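Local coordinates for aldehyde dehydrogenase 12 (Zea mays, PDB 6D97), which catalyses the NAD-dependent oxidation of L-glutamate gamma-semialdehyde to glutamate, the last step of proline catabolism in plants, at residues L133-S138 / Q143-E148; K154-F159 / I204-L209; L292-F297 / F503-D508; W299-P304 / Q475-R480; G344-M349 / Q438-Y443. All coordinates share one frame; numbering follows the deposited sequence. Where two conformers were deposited one is given.

Contact 1: L133-S138 / Q143-E148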
# COMPACT_ATOMS: atom_id res chain seq x y z
N LEU A 133 15.41 15.85 33.52
CA LEU A 133 14.75 17.13 33.27
C LEU A 133 13.24 16.95 33.21
O LEU A 133 12.49 17.79 33.73
CB LEU A 133 15.28 17.75 31.98
CG LEU A 133 14.91 19.22 31.76
CD1 LEU A 133 15.30 20.05 32.96
CD2 LEU A 133 15.60 19.74 30.52
N ILE A 134 12.77 15.88 32.56
CA ILE A 134 11.34 15.58 32.52
C ILE A 134 10.79 15.43 33.93
O ILE A 134 9.73 15.97 34.28
CB ILE A 134 11.08 14.31 31.68
CG1 ILE A 134 11.28 14.60 30.20
CG2 ILE A 134 9.69 13.76 31.95
CD1 ILE A 134 11.29 13.36 29.34
N GLN A 135 11.53 14.70 34.78
CA GLN A 135 11.10 14.46 36.15
C GLN A 135 10.91 15.75 36.94
O GLN A 135 10.00 15.84 37.77
CB GLN A 135 12.13 13.59 36.87
CG GLN A 135 11.95 12.10 36.70
CD GLN A 135 12.83 11.32 37.64
OE1 GLN A 135 14.05 11.29 37.50
NE2 GLN A 135 12.22 10.67 38.63
N ARG A 136 11.76 16.75 36.70
CA ARG A 136 11.68 17.96 37.52
C ARG A 136 10.43 18.78 37.21
O ARG A 136 9.90 19.44 38.11
CB ARG A 136 12.93 18.82 37.32
CG ARG A 136 14.26 18.20 37.78
CD ARG A 136 14.27 17.85 39.26
NE ARG A 136 13.87 18.97 40.10
CZ ARG A 136 14.68 19.93 40.53
NH1 ARG A 136 15.96 19.93 40.19
NH2 ARG A 136 14.21 20.91 41.29
N VAL A 137 9.95 18.76 35.98
CA VAL A 137 8.84 19.61 35.58
C VAL A 137 7.52 18.84 35.50
O VAL A 137 6.47 19.38 35.84
CB VAL A 137 9.15 20.32 34.24
CG1 VAL A 137 10.27 21.29 34.44
CG2 VAL A 137 9.52 19.31 33.17
N SER A 138 7.56 17.59 35.05
CA SER A 138 6.38 16.72 34.99
C SER A 138 6.68 15.49 35.84
O SER A 138 7.06 14.44 35.30
CB SER A 138 6.02 16.34 33.55
OG SER A 138 4.86 15.54 33.51
N GLN A 143 11.99 5.69 35.50
CA GLN A 143 11.80 4.77 34.38
C GLN A 143 10.71 5.27 33.44
O GLN A 143 10.81 5.10 32.21
CB GLN A 143 11.49 3.37 34.89
CG GLN A 143 12.69 2.65 35.49
CD GLN A 143 12.38 1.22 35.89
OE1 GLN A 143 12.48 0.85 37.06
NE2 GLN A 143 12.01 0.40 34.90
N GLN A 144 9.66 5.88 33.98
CA GLN A 144 8.63 6.47 33.13
C GLN A 144 9.19 7.62 32.31
O GLN A 144 8.89 7.75 31.12
CB GLN A 144 7.44 6.95 33.98
CG GLN A 144 6.60 5.84 34.57
CD GLN A 144 5.77 5.11 33.53
OE1 GLN A 144 5.33 5.70 32.54
NE2 GLN A 144 5.56 3.82 33.74
N ALA A 145 10.01 8.48 32.93
CA ALA A 145 10.65 9.57 32.20
C ALA A 145 11.63 9.03 31.16
O ALA A 145 11.75 9.58 30.06
CB ALA A 145 11.36 10.51 33.16
N LEU A 146 12.36 7.97 31.51
CA LEU A 146 13.27 7.35 30.55
C LEU A 146 12.50 6.78 29.37
O LEU A 146 12.95 6.88 28.22
CB LEU A 146 14.10 6.27 31.24
CG LEU A 146 15.21 5.61 30.41
CD1 LEU A 146 16.31 6.62 30.15
CD2 LEU A 146 15.76 4.39 31.12
N ALA A 147 11.35 6.17 29.63
CA ALA A 147 10.55 5.59 28.55
C ALA A 147 10.15 6.65 27.54
O ALA A 147 10.06 6.37 26.34
CB ALA A 147 9.30 4.90 29.12
N GLU A 148 9.91 7.88 28.00
CA GLU A 148 9.60 8.96 27.08
C GLU A 148 10.78 9.24 26.15
O GLU A 148 10.60 9.43 24.94
CB GLU A 148 9.23 10.22 27.86
CG GLU A 148 7.90 10.83 27.45
CD GLU A 148 7.69 12.21 28.04
OE1 GLU A 148 7.76 13.20 27.28
OE2 GLU A 148 7.44 12.30 29.26

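Contact 2: K154-F159 / I204-L209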
# COMPACT_ATOMS: atom_id res chain seq x y z
N LYS A 154 13.72 6.04 19.53
CA LYS A 154 13.34 5.03 18.54
C LYS A 154 12.60 5.66 17.36
O LYS A 154 12.83 5.28 16.21
CB LYS A 154 12.49 3.95 19.19
CG LYS A 154 13.29 2.83 19.84
CD LYS A 154 13.88 1.91 18.77
CE LYS A 154 14.86 0.92 19.36
NZ LYS A 154 16.12 1.57 19.82
N PHE A 155 11.71 6.62 17.64
CA PHE A 155 10.99 7.31 16.57
C PHE A 155 11.96 7.96 15.59
O PHE A 155 11.81 7.82 14.37
CB PHE A 155 10.04 8.34 17.18
CG PHE A 155 9.51 9.35 16.20
CD1 PHE A 155 8.33 9.13 15.52
CD2 PHE A 155 10.19 10.55 15.99
CE1 PHE A 155 7.84 10.06 14.62
CE2 PHE A 155 9.71 11.49 15.10
CZ PHE A 155 8.53 11.25 14.42
N LEU A 156 12.97 8.66 16.11
CA LEU A 156 13.97 9.27 15.24
C LEU A 156 14.73 8.22 14.44
O LEU A 156 15.11 8.46 13.29
CB LEU A 156 14.93 10.12 16.07
CG LEU A 156 14.33 11.37 16.74
CD1 LEU A 156 15.34 12.02 17.68
CD2 LEU A 156 13.84 12.36 15.68
N GLU A 157 14.97 7.05 15.04
CA GLU A 157 15.64 5.98 14.31
C GLU A 157 14.80 5.49 13.14
O GLU A 157 15.34 5.01 12.15
CB GLU A 157 15.98 4.82 15.24
CG GLU A 157 17.30 4.98 15.98
CD GLU A 157 17.81 3.68 16.55
OE1 GLU A 157 18.87 3.69 17.22
OE2 GLU A 157 17.16 2.63 16.34
N ASN A 158 13.47 5.63 13.22
CA ASN A 158 12.60 5.18 12.14
C ASN A 158 12.65 6.10 10.92
O ASN A 158 12.15 5.71 9.86
CB ASN A 158 11.16 5.06 12.62
CG ASN A 158 10.96 3.91 13.59
OD1 ASN A 158 11.79 3.01 13.67
ND2 ASN A 158 9.85 3.94 14.31
N PHE A 159 13.24 7.28 11.04
CA PHE A 159 13.21 8.24 9.95
C PHE A 159 14.61 8.73 9.63
O PHE A 159 14.84 9.92 9.38
CB PHE A 159 12.25 9.38 10.28
CG PHE A 159 10.84 8.90 10.45
CD1 PHE A 159 10.07 8.57 9.35
CD2 PHE A 159 10.30 8.72 11.72
CE1 PHE A 159 8.79 8.10 9.49
CE2 PHE A 159 9.01 8.26 11.87
CZ PHE A 159 8.26 7.94 10.75
N ILE A 204 5.43 13.83 22.98
CA ILE A 204 4.34 14.36 22.15
C ILE A 204 4.84 15.51 21.29
O ILE A 204 4.69 15.44 20.06
CB ILE A 204 3.14 14.78 23.01
CG1 ILE A 204 2.52 13.57 23.71
CG2 ILE A 204 2.11 15.50 22.15
CD1 ILE A 204 1.42 13.93 24.68
N PRO A 205 5.43 16.57 21.85
CA PRO A 205 5.86 17.68 20.98
C PRO A 205 6.94 17.30 19.97
O PRO A 205 6.88 17.75 18.82
CB PRO A 205 6.35 18.74 21.97
CG PRO A 205 6.61 18.01 23.23
CD PRO A 205 5.64 16.90 23.27
N LEU A 206 7.92 16.48 20.36
CA LEU A 206 8.99 16.12 19.43
C LEU A 206 8.45 15.34 18.24
O LEU A 206 8.82 15.61 17.09
CB LEU A 206 10.07 15.31 20.14
CG LEU A 206 11.13 14.69 19.22
CD1 LEU A 206 11.97 15.77 18.55
CD2 LEU A 206 12.02 13.70 19.97
N LEU A 207 7.56 14.37 18.49
CA LEU A 207 7.08 13.51 17.42
C LEU A 207 6.18 14.26 16.45
O LEU A 207 6.22 14.02 15.24
CB LEU A 207 6.35 12.30 18.00
CG LEU A 207 7.19 11.04 18.26
CD1 LEU A 207 8.38 11.33 19.16
CD2 LEU A 207 6.33 9.93 18.86
N GLN A 208 5.36 15.19 16.96
CA GLN A 208 4.54 16.00 16.07
C GLN A 208 5.37 17.07 15.37
O GLN A 208 5.12 17.40 14.21
CB GLN A 208 3.38 16.64 16.84
CG GLN A 208 2.45 15.64 17.53
CD GLN A 208 1.52 14.91 16.57
OE1 GLN A 208 1.65 15.03 15.35
NE2 GLN A 208 0.56 14.17 17.12
N LEU A 209 6.37 17.62 16.07
CA LEU A 209 7.26 18.60 15.45
C LEU A 209 7.99 18.01 14.25
O LEU A 209 8.00 18.60 13.17
CB LEU A 209 8.27 19.13 16.48
CG LEU A 209 9.40 19.99 15.91
CD1 LEU A 209 8.84 21.31 15.41
CD2 LEU A 209 10.47 20.21 16.96

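Contact 3: L292-F297 / F503-D508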
# COMPACT_ATOMS: atom_id res chain seq x y z
N LEU A 292 -6.87 16.74 16.47
CA LEU A 292 -7.03 16.74 17.91
C LEU A 292 -6.56 15.42 18.51
O LEU A 292 -6.88 14.34 18.00
CB LEU A 292 -8.49 16.98 18.30
CG LEU A 292 -9.10 18.30 17.81
CD1 LEU A 292 -10.57 18.40 18.19
CD2 LEU A 292 -8.31 19.47 18.37
N GLU A 293 -5.79 15.52 19.58
CA GLU A 293 -5.56 14.44 20.53
C GLU A 293 -6.11 14.95 21.86
O GLU A 293 -5.37 15.50 22.67
CB GLU A 293 -4.09 14.07 20.63
N ASP A 294 -7.41 14.79 22.07
CA ASP A 294 -8.06 15.37 23.23
C ASP A 294 -8.08 14.37 24.39
O ASP A 294 -7.33 13.39 24.41
CB ASP A 294 -9.46 15.84 22.85
CG ASP A 294 -10.13 14.91 21.86
OD1 ASP A 294 -9.52 13.88 21.51
OD2 ASP A 294 -11.26 15.23 21.44
N ALA A 295 -8.95 14.63 25.36
CA ALA A 295 -8.97 13.82 26.56
C ALA A 295 -9.43 12.40 26.25
O ALA A 295 -9.86 12.07 25.14
CB ALA A 295 -9.87 14.46 27.62
N GLY A 296 -9.33 11.55 27.26
CA GLY A 296 -9.84 10.20 27.18
C GLY A 296 -10.34 9.71 28.52
O GLY A 296 -9.70 9.96 29.54
N PHE A 297 -11.48 9.02 28.53
CA PHE A 297 -11.93 8.23 29.67
C PHE A 297 -11.82 6.78 29.26
O PHE A 297 -12.76 6.20 28.70
CB PHE A 297 -13.35 8.63 30.10
CG PHE A 297 -13.75 8.06 31.41
CD1 PHE A 297 -13.43 8.71 32.59
CD2 PHE A 297 -14.41 6.86 31.48
CE1 PHE A 297 -13.78 8.17 33.81
CE2 PHE A 297 -14.76 6.31 32.70
CZ PHE A 297 -14.45 6.97 33.87
N PHE A 503 -1.11 5.68 17.91
CA PHE A 503 -1.79 6.14 19.11
C PHE A 503 -2.64 7.34 18.73
O PHE A 503 -2.15 8.28 18.09
CB PHE A 503 -0.82 6.52 20.24
CG PHE A 503 -1.50 7.10 21.45
CD1 PHE A 503 -1.92 6.29 22.49
CD2 PHE A 503 -1.73 8.47 21.55
CE1 PHE A 503 -2.54 6.82 23.60
CE2 PHE A 503 -2.35 9.01 22.67
CZ PHE A 503 -2.75 8.18 23.69
N GLY A 504 -3.91 7.31 19.12
CA GLY A 504 -4.84 8.35 18.78
C GLY A 504 -6.27 7.88 18.95
O GLY A 504 -6.53 6.67 19.05
N PRO A 505 -7.21 8.80 19.00
CA PRO A 505 -8.62 8.43 19.17
C PRO A 505 -9.21 7.93 17.86
O PRO A 505 -8.56 7.95 16.81
CB PRO A 505 -9.26 9.75 19.62
CG PRO A 505 -8.44 10.79 18.93
CD PRO A 505 -7.03 10.26 18.91
N ALA A 506 -10.45 7.46 17.94
CA ALA A 506 -11.24 7.12 16.77
C ALA A 506 -12.62 7.75 16.89
O ALA A 506 -12.99 8.29 17.94
CB ALA A 506 -11.38 5.60 16.59
N GLY A 507 -13.39 7.67 15.81
CA GLY A 507 -14.73 8.22 15.80
C GLY A 507 -14.81 9.71 15.58
O GLY A 507 -15.84 10.32 15.90
N ASP A 508 -13.77 10.31 15.02
CA ASP A 508 -13.70 11.76 14.84
C ASP A 508 -12.85 12.07 13.61
O ASP A 508 -11.68 11.68 13.55
CB ASP A 508 -13.13 12.41 16.10
CG ASP A 508 -13.11 13.93 16.03
OD1 ASP A 508 -13.50 14.51 15.00
OD2 ASP A 508 -12.69 14.55 17.03

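Contact 4: W299-P304 / Q475-R480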
# COMPACT_ATOMS: atom_id res chain seq x y z
N TRP A 299 -11.26 2.68 29.35
CA TRP A 299 -11.84 1.57 30.08
C TRP A 299 -11.02 0.31 29.87
O TRP A 299 -10.34 0.15 28.86
CB TRP A 299 -13.31 1.31 29.66
CG TRP A 299 -13.58 1.29 28.18
CD1 TRP A 299 -14.05 2.33 27.42
CD2 TRP A 299 -13.41 0.18 27.30
NE1 TRP A 299 -14.18 1.92 26.11
CE2 TRP A 299 -13.79 0.61 26.01
CE3 TRP A 299 -12.98 -1.13 27.47
CZ2 TRP A 299 -13.74 -0.23 24.90
CZ3 TRP A 299 -12.93 -1.96 26.37
CH2 TRP A 299 -13.31 -1.51 25.10
N LYS A 300 -11.08 -0.58 30.86
CA LYS A 300 -10.56 -1.93 30.77
C LYS A 300 -11.69 -2.88 31.12
O LYS A 300 -12.33 -2.73 32.16
CB LYS A 300 -9.37 -2.15 31.69
CG LYS A 300 -8.87 -3.59 31.71
CD LYS A 300 -7.62 -3.72 32.55
CE LYS A 300 -6.39 -3.17 31.83
NZ LYS A 300 -5.27 -2.87 32.77
N ILE A 301 -11.95 -3.83 30.23
CA ILE A 301 -12.93 -4.88 30.45
C ILE A 301 -12.17 -6.18 30.71
O ILE A 301 -11.29 -6.55 29.93
CB ILE A 301 -13.88 -5.04 29.25
CG1 ILE A 301 -14.70 -3.77 29.02
CG2 ILE A 301 -14.79 -6.23 29.45
CD1 ILE A 301 -15.51 -3.82 27.73
N LEU A 302 -12.51 -6.84 31.81
CA LEU A 302 -12.00 -8.18 32.09
C LEU A 302 -13.01 -9.20 31.59
O LEU A 302 -14.20 -9.13 31.93
CB LEU A 302 -11.75 -8.38 33.58
CG LEU A 302 -10.88 -7.38 34.35
CD1 LEU A 302 -10.73 -7.84 35.80
CD2 LEU A 302 -9.51 -7.20 33.72
N GLY A 303 -12.55 -10.14 30.77
CA GLY A 303 -13.40 -11.18 30.26
C GLY A 303 -13.67 -12.25 31.29
O GLY A 303 -13.23 -12.18 32.44
N PRO A 304 -14.42 -13.27 30.87
CA PRO A 304 -14.78 -14.34 31.81
C PRO A 304 -13.66 -15.31 32.14
O PRO A 304 -13.72 -15.98 33.17
CB PRO A 304 -15.93 -15.06 31.09
CG PRO A 304 -15.62 -14.87 29.64
CD PRO A 304 -14.97 -13.51 29.52
N GLN A 475 -13.79 -10.56 19.76
CA GLN A 475 -14.37 -10.03 18.53
C GLN A 475 -15.75 -9.42 18.76
O GLN A 475 -16.15 -8.51 18.03
CB GLN A 475 -14.43 -11.13 17.47
CG GLN A 475 -15.58 -12.11 17.63
CD GLN A 475 -15.52 -13.23 16.61
OE1 GLN A 475 -14.57 -13.33 15.84
NE2 GLN A 475 -16.53 -14.09 16.62
N ASP A 476 -16.48 -9.90 19.77
CA ASP A 476 -17.76 -9.30 20.11
C ASP A 476 -17.57 -7.91 20.71
O ASP A 476 -18.23 -6.95 20.29
CB ASP A 476 -18.53 -10.21 21.07
CG ASP A 476 -19.94 -9.73 21.33
OD1 ASP A 476 -20.63 -9.36 20.35
OD2 ASP A 476 -20.38 -9.73 22.50
N VAL A 477 -16.66 -7.79 21.67
CA VAL A 477 -16.41 -6.50 22.30
C VAL A 477 -15.78 -5.53 21.31
O VAL A 477 -16.17 -4.36 21.23
CB VAL A 477 -15.53 -6.68 23.55
CG1 VAL A 477 -15.16 -5.33 24.13
CG2 VAL A 477 -16.26 -7.52 24.58
N LEU A 478 -14.80 -6.00 20.53
CA LEU A 478 -14.12 -5.13 19.57
C LEU A 478 -15.08 -4.62 18.51
O LEU A 478 -15.11 -3.43 18.20
CB LEU A 478 -12.95 -5.87 18.92
CG LEU A 478 -11.70 -6.11 19.76
CD1 LEU A 478 -10.85 -7.22 19.16
CD2 LEU A 478 -10.89 -4.83 19.86
N GLY A 479 -15.88 -5.53 17.94
CA GLY A 479 -16.83 -5.13 16.92
C GLY A 479 -17.89 -4.16 17.40
O GLY A 479 -18.51 -3.48 16.57
N ARG A 480 -18.11 -4.08 18.71
CA ARG A 480 -19.10 -3.19 19.29
C ARG A 480 -18.45 -2.16 20.21
O ARG A 480 -18.94 -1.87 21.31
CB ARG A 480 -20.18 -3.98 20.02
CG ARG A 480 -21.26 -4.53 19.09
CD ARG A 480 -22.04 -5.68 19.73
NE ARG A 480 -21.66 -6.99 19.19
CZ ARG A 480 -22.19 -7.53 18.09
NH1 ARG A 480 -23.12 -6.88 17.41
NH2 ARG A 480 -21.79 -8.73 17.68

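Contact 5: G344-M349 / Q438-Y443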
# COMPACT_ATOMS: atom_id res chain seq x y z
N GLY A 344 -8.66 -12.78 43.75
CA GLY A 344 -7.65 -12.04 44.47
C GLY A 344 -7.10 -10.84 43.74
O GLY A 344 -6.13 -10.24 44.21
N LEU A 345 -7.70 -10.46 42.61
CA LEU A 345 -7.18 -9.36 41.80
C LEU A 345 -7.23 -8.04 42.56
O LEU A 345 -6.23 -7.33 42.66
CB LEU A 345 -7.97 -9.25 40.50
CG LEU A 345 -7.67 -7.97 39.71
CD1 LEU A 345 -6.40 -8.14 38.90
CD2 LEU A 345 -8.84 -7.59 38.82
N LEU A 346 -8.40 -7.69 43.10
CA LEU A 346 -8.55 -6.43 43.81
C LEU A 346 -7.62 -6.36 45.01
O LEU A 346 -7.07 -5.29 45.32
CB LEU A 346 -10.00 -6.23 44.25
CG LEU A 346 -11.00 -5.76 43.18
CD1 LEU A 346 -12.40 -5.66 43.77
CD2 LEU A 346 -10.55 -4.43 42.59
N GLU A 347 -7.43 -7.48 45.70
CA GLU A 347 -6.50 -7.52 46.83
C GLU A 347 -5.08 -7.22 46.37
O GLU A 347 -4.35 -6.47 47.03
CB GLU A 347 -6.57 -8.89 47.52
CG GLU A 347 -7.85 -9.12 48.32
CD GLU A 347 -9.07 -9.35 47.44
OE1 GLU A 347 -8.88 -9.62 46.23
OE2 GLU A 347 -10.21 -9.27 47.95
N LYS A 348 -4.67 -7.80 45.23
CA LYS A 348 -3.34 -7.50 44.70
C LYS A 348 -3.25 -6.06 44.22
O LYS A 348 -2.20 -5.42 44.37
CB LYS A 348 -3.00 -8.47 43.57
CG LYS A 348 -2.93 -9.93 43.99
CD LYS A 348 -2.96 -10.85 42.78
CE LYS A 348 -2.97 -12.32 43.20
NZ LYS A 348 -1.71 -12.73 43.87
N MET A 349 -4.33 -5.53 43.64
CA MET A 349 -4.33 -4.13 43.21
C MET A 349 -4.17 -3.20 44.40
O MET A 349 -3.48 -2.17 44.30
CB MET A 349 -5.62 -3.82 42.45
CG MET A 349 -5.59 -4.23 40.98
SD MET A 349 -7.21 -4.19 40.20
CE MET A 349 -7.63 -2.46 40.33
N GLN A 438 -9.45 5.81 39.84
CA GLN A 438 -10.20 5.00 38.91
C GLN A 438 -11.49 4.53 39.57
O GLN A 438 -11.59 4.46 40.80
CB GLN A 438 -9.40 3.77 38.44
CG GLN A 438 -8.94 2.85 39.57
CD GLN A 438 -8.37 1.56 39.06
OE1 GLN A 438 -8.83 1.01 38.07
NE2 GLN A 438 -7.38 1.05 39.75
N VAL A 439 -12.46 4.17 38.73
CA VAL A 439 -13.70 3.55 39.18
C VAL A 439 -13.64 2.07 38.81
O VAL A 439 -13.21 1.71 37.70
CB VAL A 439 -14.93 4.23 38.57
CG1 VAL A 439 -16.22 3.51 38.97
CG2 VAL A 439 -14.98 5.70 38.98
N VAL A 440 -14.04 1.21 39.74
CA VAL A 440 -14.13 -0.23 39.51
C VAL A 440 -15.59 -0.62 39.61
O VAL A 440 -16.35 -0.10 40.45
CB VAL A 440 -13.27 -1.02 40.51
CG1 VAL A 440 -13.44 -2.51 40.33
CG2 VAL A 440 -11.81 -0.62 40.38
N THR A 441 -16.02 -1.53 38.73
CA THR A 441 -17.36 -2.07 38.77
C THR A 441 -17.33 -3.53 38.36
O THR A 441 -16.31 -4.06 37.91
CB THR A 441 -18.31 -1.27 37.87
OG1 THR A 441 -19.67 -1.57 38.24
CG2 THR A 441 -18.11 -1.63 36.41
N GLU A 442 -18.46 -4.19 38.54
CA GLU A 442 -18.59 -5.62 38.28
C GLU A 442 -19.78 -5.88 37.38
O GLU A 442 -20.82 -5.22 37.49
CB GLU A 442 -18.75 -6.41 39.59
CG GLU A 442 -18.77 -7.91 39.39
CD GLU A 442 -19.23 -8.66 40.62
OE1 GLU A 442 -18.38 -9.02 41.46
OE2 GLU A 442 -20.46 -8.89 40.76
N TYR A 443 -19.62 -6.83 36.46
CA TYR A 443 -20.70 -7.29 35.61
C TYR A 443 -20.72 -8.81 35.59
O TYR A 443 -19.67 -9.46 35.61
CB TYR A 443 -20.57 -6.74 34.17
CG TYR A 443 -19.49 -7.35 33.31
CD1 TYR A 443 -18.18 -6.88 33.35
CD2 TYR A 443 -19.78 -8.38 32.42
CE1 TYR A 443 -17.19 -7.42 32.55
CE2 TYR A 443 -18.81 -8.94 31.62
CZ TYR A 443 -17.51 -8.45 31.68
OH TYR A 443 -16.54 -9.01 30.89

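Contact 1: L133-S138 / Q143-E148
Glu148 OE1 is gripped by two backbone amides, those of Leu202 and Glu203 where helix 203-214 begins, while OE2 makes a salt bridge to Lys140. The carboxylate fixed in this way sits against Ile134 in a helix-helix packing between consecutive helices, 124-137 and 142-157, which meet after a tight connection. Their short axes approach to 9.3 Å, with 121° between the two directions. Ile134 fills the angle. Because its CG1 stands beside the backbone N (chi1 -73°), the two branches divide the work: CG2 packs on Ala145 CB at 3.8 Å, and CD1 runs on to meet Glu148 CB at 4.0 Å. The small Ala145 is consistent with the close backbones, its CA lying 6.1 Å from Ile134 CA. Putting an alanine at Ile134 would probably open a gap beside the Glu148 carboxylate and leave the Ala145 methyl with only the Gln135 CG against it across this contact. Lys140, in the connection, also takes the Gln135 amide: its O accepts a hydrogen bond from NE2, so the turn is tied to both helices. The aliphatic part of the same glutamine packs as well, its CG resting 3.9 Å from Ala145 CB.

Contact 2: K154-F159 / I204-L209
Phe155 carries its CG anti to the backbone N (chi1 165°), which throws the ring across to Leu207, whose own chi1 of -92° lies well off a staggered value and which sits over the ring face. The result is a textbook CH-pi contact between two helices: Leu207 CG is 3.5 Å from the centroid of the Phe155 ring and 14° off its normal, and its three carbon-carbon bonds point away, leaving its single hydrogen directed at the ring. One methyl, CD1, settles 3.7 Å from Phe155 CD2. On the opposite face Phe159 CD2 lies towards the rim, 4.0 Å above the plane. A looser pair, Leu156 CD1 and Leu206 CD2 at 4.4 Å, continues the seam. In place of Phe155, a serine is likely to open a gap between the helices and leave Leu207 free to turn. Helix 203-214 follows the first strand of the parallel NAD-binding sheet, and helix 142-157 is packed against it; Asn158 OD1 bonds to Asp162 N of a neighbouring subunit. With no hydrogen bond or charge pair between the segments, cohesion here rests on shape, dispersion and the ring's pi face.

Contact 3: L292-F297 / F503-D508
Pro505 lays its CG and CD against the carbonyl of Leu292, with CG 4.0 Å and CD 4.2 Å from Leu292 O. The contact illustrates how a long loop can flank the outer strand of a Rossmann-type sheet: Leu292 belongs to 290-293, the outermost strand of the parallel NAD-binding sheet within this chain, and Pro505 to the irregular chain between strand 485-488 and helix 517-524. On its inner side this strand is held by backbone bonds from Glu293 to Phe272 and Gly274. Towards the loop, Leu292 makes backbone bonds with Arg510 and Ala512, so the chain that Pro505 leads into continues the pairing where the strands stop.

Asp294, just past the strand, crosses the proline obliquely. Its CG lies between the backbone N and the carbonyl carbon (chi1 37°), and the carboxylate is thereby folded back until OD1 comes within 4.2 Å of Pro505 CG. This side chain is about 8 Å from the bound NAD, and the contact lies near the cofactor site. No hydrogen bond joins the segments, and what Pro505 contributes is van der Waals packing.

At Gly507 the loop adopts a positive phi of 80° and swings back, its O accepting a hydrogen bond from Arg289 of a neighbouring subunit. Asp508 then returns towards the strand, OD2 standing 4.5 Å from Leu292 CD1. Its salt bridge to Arg510 NH2 would be expected to offset the repulsion from a like charge nearby, for Asp508 OD2 lies 4.7 Å from Asp294 OD2.

Contact 4: W299-P304 / Q475-R480
Val477 is the hub of this contact, its CG1 methyl meeting both Ile301 and Trp299. It sits on helix 471-479, which forms the connection of a beta-alpha-beta crossover between the parallel strands 463-467 and 485-488. As in alpha/beta folds generally, the connecting helix packs on the sheet, here also reaching the next strand of the mixed sheet, 298-302.

The backbones stay well apart, with Ile301 CA 9.0 Å from Val477 CA, and the side chains bridge the distance. Val477 turns CG1 anti to its amide nitrogen (chi1 175°), which puts CG1 within reach of the strand. Ile301 answers with an extended CG1-CD1 arm, and the two reach for each other tip to tip, Ile301 CD1 to Val477 CG1 at 3.9 Å.

Trp299, two residues earlier and on the same face of the strand, brings up the far corner of its indole. CH2 approaches Val477 CG1 obliquely at 4.4 Å, a looser contact. Leu452 of helix 448-457 also touches Val477, and Val451 touches Ile301, so a second helix shares this apolar layer. Lys300 points to the other side of the sheet, where it makes a salt bridge with Asp319 of helix 309-321.

The helix is itself near a subunit boundary: Leu478 O accepts a hydrogen bond from Arg528 of a neighbouring subunit. Within the layer, the second methyl of the valine hangs back, Val477 CG2 lying 4.9 Å from Ile301 CD1.

Contact 5: G344-M349 / Q438-Y443
Leu346 and Val440 mark the nearest approach of the backbones, with 9.4 Å between Leu346 CA and Val440 CA, a spacing that side chains must fill. The helix starts at Gly344, its N-cap, whose positive phi of 84° suits a residue without a side chain and whose O accepts a hydrogen bond from Lys348 N at 3.0 Å. From the first turns of the helix, Met349 points to the strand and Leu346 brings its end up to it. Leu346 slides past Val440 in the opposite direction, CD2 lying 4.1 Å from Val440 CG1; Met336 of strand 331-337 touches both. Met349 lies at a slant to Gln438. The thioether is bent at its last torsion (chi3 62°), which swings the methyl round so that CE rests 3.6 Å from Gln438 NE2. That nitrogen is already engaged, being hydrogen-bonded with Tyr321 OH, while Gln438 OE1 accepts from Gln331 NE2. The buried amide is held in place by its polar partners at both atoms, and the methionine supplies apolar cover beside it. Strand 437-443 runs parallel to 331-337, the strand that leads into this helix, so the helix packs on both, as is usual for the parallel part of an alpha/beta sheet.

Overall arrangement
The five contacts fall into two groups. Contacts 1 and 2 share helix 142-157, their centres 17 Å apart, and lie in the NAD-binding half; Glu148 of contact 1 is about 9 Å from Thr196, side chain to side chain, and about 13 Å from the cofactor. Contacts 4 and 5 belong to the seven-stranded sheet, away from the cofactor site, and touch directly: Tyr443 OH lies 2.6 Å from Leu302 O, a probable hydrogen bond. Contact 3 stands between the groups, on the chain that passes from strand 290-293 to strand 298-302, with the Asp294 side chain about 8 Å from the cofactor. Contact 5 is nested within the loop closed by contact 4, itself within that of contact 3.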